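Local coordinates for protein methylglyoxal reductase (NADPH-dependent) (Candida albicans SC5314, PDB 6KWS) that probably reduces methylglyoxal with NADPH as the hydride donor, as a Rossmann-fold member of the dihydroflavonol-4-reductase subfamily, at residues 133-138 / 145-150. The protein carries 1 engineered substitution. Numbering follows the deposited sequence.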
loop_
_atom_site.group_PDB
_atom_site.type_symbol
_atom_site.label_atom_id
_atom_site.label_comp_id
_atom_site.label_asym_id
_atom_site.label_seq_id
_atom_site.Cartn_x
_atom_site.Cartn_y
_atom_site.Cartn_z
ATOM N N ALA A 133 -13.177 -13.528 -1.205
ATOM C CA ALA A 133 -12.468 -14.543 -1.982
ATOM C C ALA A 133 -13.372 -15.208 -3.018
ATOM O O ALA A 133 -12.975 -15.388 -4.176
ATOM C CB ALA A 133 -11.857 -15.595 -1.057
ATOM N N SER A 134 -14.598 -15.578 -2.626
ATOM C CA SER A 134 -15.481 -16.266 -3.570
ATOM C C SER A 134 -15.839 -15.373 -4.755
ATOM O O SER A 134 -16.025 -15.866 -5.874
ATOM C CB SER A 134 -16.754 -16.731 -2.873
ATOM O OG SER A 134 -17.673 -15.651 -2.768
ATOM N N LYS A 135 -15.935 -14.063 -4.536
ATOM C CA LYS A 135 -16.236 -13.162 -5.640
ATOM C C LYS A 135 -15.031 -12.953 -6.555
ATOM O O LYS A 135 -15.179 -12.967 -7.785
ATOM C CB LYS A 135 -16.730 -11.817 -5.108
ATOM C CG LYS A 135 -17.981 -11.379 -5.785
ATOM C CD LYS A 135 -17.892 -9.982 -6.301
ATOM C CE LYS A 135 -18.908 -9.122 -5.571
ATOM N NZ LYS A 135 -19.900 -8.529 -6.492
ATOM N N GLU A 136 -13.841 -12.753 -5.976
ATOM C CA GLU A 136 -12.636 -12.524 -6.773
ATOM C C GLU A 136 -12.360 -13.685 -7.724
ATOM O O GLU A 136 -11.803 -13.488 -8.815
ATOM C CB GLU A 136 -11.440 -12.293 -5.839
ATOM C CG GLU A 136 -10.074 -12.366 -6.501
ATOM C CD GLU A 136 -9.613 -11.019 -7.045
ATOM O OE1 GLU A 136 -8.387 -10.800 -7.209
ATOM O OE2 GLU A 136 -10.487 -10.172 -7.314
ATOM N N ALA A 137 -12.768 -14.893 -7.345
ATOM C CA ALA A 137 -12.548 -16.082 -8.148
ATOM C C ALA A 137 -13.645 -16.328 -9.177
ATOM O O ALA A 137 -13.643 -17.393 -9.804
ATOM C CB ALA A 137 -12.416 -17.305 -7.236
ATOM N N ASP A 138 -14.588 -15.385 -9.357
ATOM C CA ASP A 138 -15.759 -15.569 -10.218
ATOM C C ASP A 138 -15.574 -14.731 -11.483
ATOM O O ASP A 138 -15.692 -13.500 -11.448
ATOM C CB ASP A 138 -17.055 -15.200 -9.478
ATOM C CG ASP A 138 -18.321 -15.298 -10.375
ATOM O OD1 ASP A 138 -18.242 -15.872 -11.495
ATOM O OD2 ASP A 138 -19.402 -14.799 -9.955
ATOM N N GLU A 145 -15.669 -0.095 -5.756
ATOM C CA GLU A 145 -15.361 0.503 -4.463
ATOM C C GLU A 145 -16.443 0.238 -3.410
ATOM O O GLU A 145 -16.175 0.381 -2.209
ATOM C CB GLU A 145 -15.150 2.006 -4.640
ATOM C CG GLU A 145 -14.052 2.390 -5.631
ATOM C CD GLU A 145 -14.511 2.474 -7.097
ATOM O OE1 GLU A 145 -13.697 2.923 -7.953
ATOM O OE2 GLU A 145 -15.671 2.095 -7.397
ATOM N N LYS A 146 -17.656 -0.148 -3.822
ATOM C CA LYS A 146 -18.704 -0.411 -2.844
ATOM C C LYS A 146 -18.631 -1.802 -2.254
ATOM O O LYS A 146 -19.191 -2.021 -1.180
ATOM C CB LYS A 146 -20.081 -0.220 -3.468
ATOM C CG LYS A 146 -20.116 0.926 -4.426
ATOM C CD LYS A 146 -21.236 1.875 -4.146
ATOM C CE LYS A 146 -21.300 2.901 -5.254
ATOM N NZ LYS A 146 -22.391 3.886 -5.079
ATOM N N ASP A 147 -17.971 -2.740 -2.928
ATOM C CA ASP A 147 -17.855 -4.101 -2.423
ATOM C C ASP A 147 -16.974 -4.158 -1.178
ATOM O O ASP A 147 -15.958 -3.467 -1.081
ATOM C CB ASP A 147 -17.292 -5.016 -3.510
ATOM C CG ASP A 147 -18.311 -5.327 -4.599
ATOM O OD1 ASP A 147 -18.439 -4.539 -5.576
ATOM O OD2 ASP A 147 -19.005 -6.357 -4.453
ATOM N N TRP A 148 -17.368 -4.990 -0.221
ATOM C CA TRP A 148 -16.592 -5.225 0.987
ATOM C C TRP A 148 -16.231 -6.698 1.084
ATOM O O TRP A 148 -17.020 -7.565 0.702
ATOM C CB TRP A 148 -17.366 -4.803 2.242
ATOM C CG TRP A 148 -17.211 -3.371 2.550
ATOM C CD1 TRP A 148 -17.923 -2.331 2.026
ATOM C CD2 TRP A 148 -16.250 -2.798 3.438
ATOM N NE1 TRP A 148 -17.466 -1.136 2.542
ATOM C CE2 TRP A 148 -16.443 -1.395 3.416
ATOM C CE3 TRP A 148 -15.244 -3.332 4.251
ATOM C CZ2 TRP A 148 -15.667 -0.521 4.181
ATOM C CZ3 TRP A 148 -14.475 -2.459 5.017
ATOM C CH2 TRP A 148 -14.695 -1.069 4.976
ATOM N N ASN A 149 -15.024 -6.978 1.578
ATOM C CA ASN A 149 -14.663 -8.355 1.890
ATOM C C ASN A 149 -15.630 -8.856 2.958
ATOM O O ASN A 149 -15.659 -8.332 4.082
ATOM C CB ASN A 149 -13.195 -8.462 2.334
ATOM C CG ASN A 149 -12.732 -9.913 2.557
ATOM O OD1 ASN A 149 -13.531 -10.856 2.544
ATOM N ND2 ASN A 149 -11.431 -10.087 2.786
ATOM N N GLU A 150 -16.450 -9.850 2.621
ATOM C CA GLU A 150 -17.461 -10.247 3.592
ATOM C C GLU A 150 -16.973 -11.331 4.544
ATOM O O GLU A 150 -17.791 -11.939 5.239
ATOM C CB GLU A 150 -18.766 -10.664 2.873
ATOM C CG GLU A 150 -19.508 -9.444 2.276
ATOM C CD GLU A 150 -20.108 -8.493 3.334
ATOM O OE1 GLU A 150 -21.259 -8.727 3.814
ATOM O OE2 GLU A 150 -19.388 -7.536 3.717
HETATM O O HOH W 1 -12.935 -13.310 1.716
#
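Lys135 and Asp147 join across the surface in a single salt bridge, the one direct contact between the short helix 133-136 and the loop segment 145-150. The CB of Lys135 points toward that loop, and from there the chain is bent rather than extended: chi2 (-129°), chi3 and chi4 all depart from a straight zigzag. On its way the side chain runs past Ala141 and Ile143, in the chain that links the two segments. Close approach to Asp147 starts only at CE, with NZ beyond it placed 3.1 Å from OD2 of Asp147. OD2 therefore faces the last carbon and the ammonium group together, as the two side chains cross at about a right angle. On the other partner, CG of Asp147 is anti to the carbonyl carbon (chi1 -74°), which carries the carboxylate toward the helix. Its oxygens divide the work: OD2 takes the lysine, while OD1 accepts a hydrogen bond from the backbone N of Thr144, which should limit rotation of the group.

A second link runs through water. This molecule accepts from the N of Ala133 at 2.9 Å and donates to OD1 of Asn149 at 2.7 Å, so the amide oxygen completes a bridge to the first turn of the helix. The same OD1 also accepts from the N of Ile151, and ND2 of Asn149 donates to the O of Ala128, which should hold the amide from both ends.

Away from the residues that bind NADPH, the contact ties a helical turn to the loop that follows strand 142-143. With both ionic partners partly exposed, solvent probably screens their attraction, making the salt bridge a modest electrostatic tether alongside the water-mediated link.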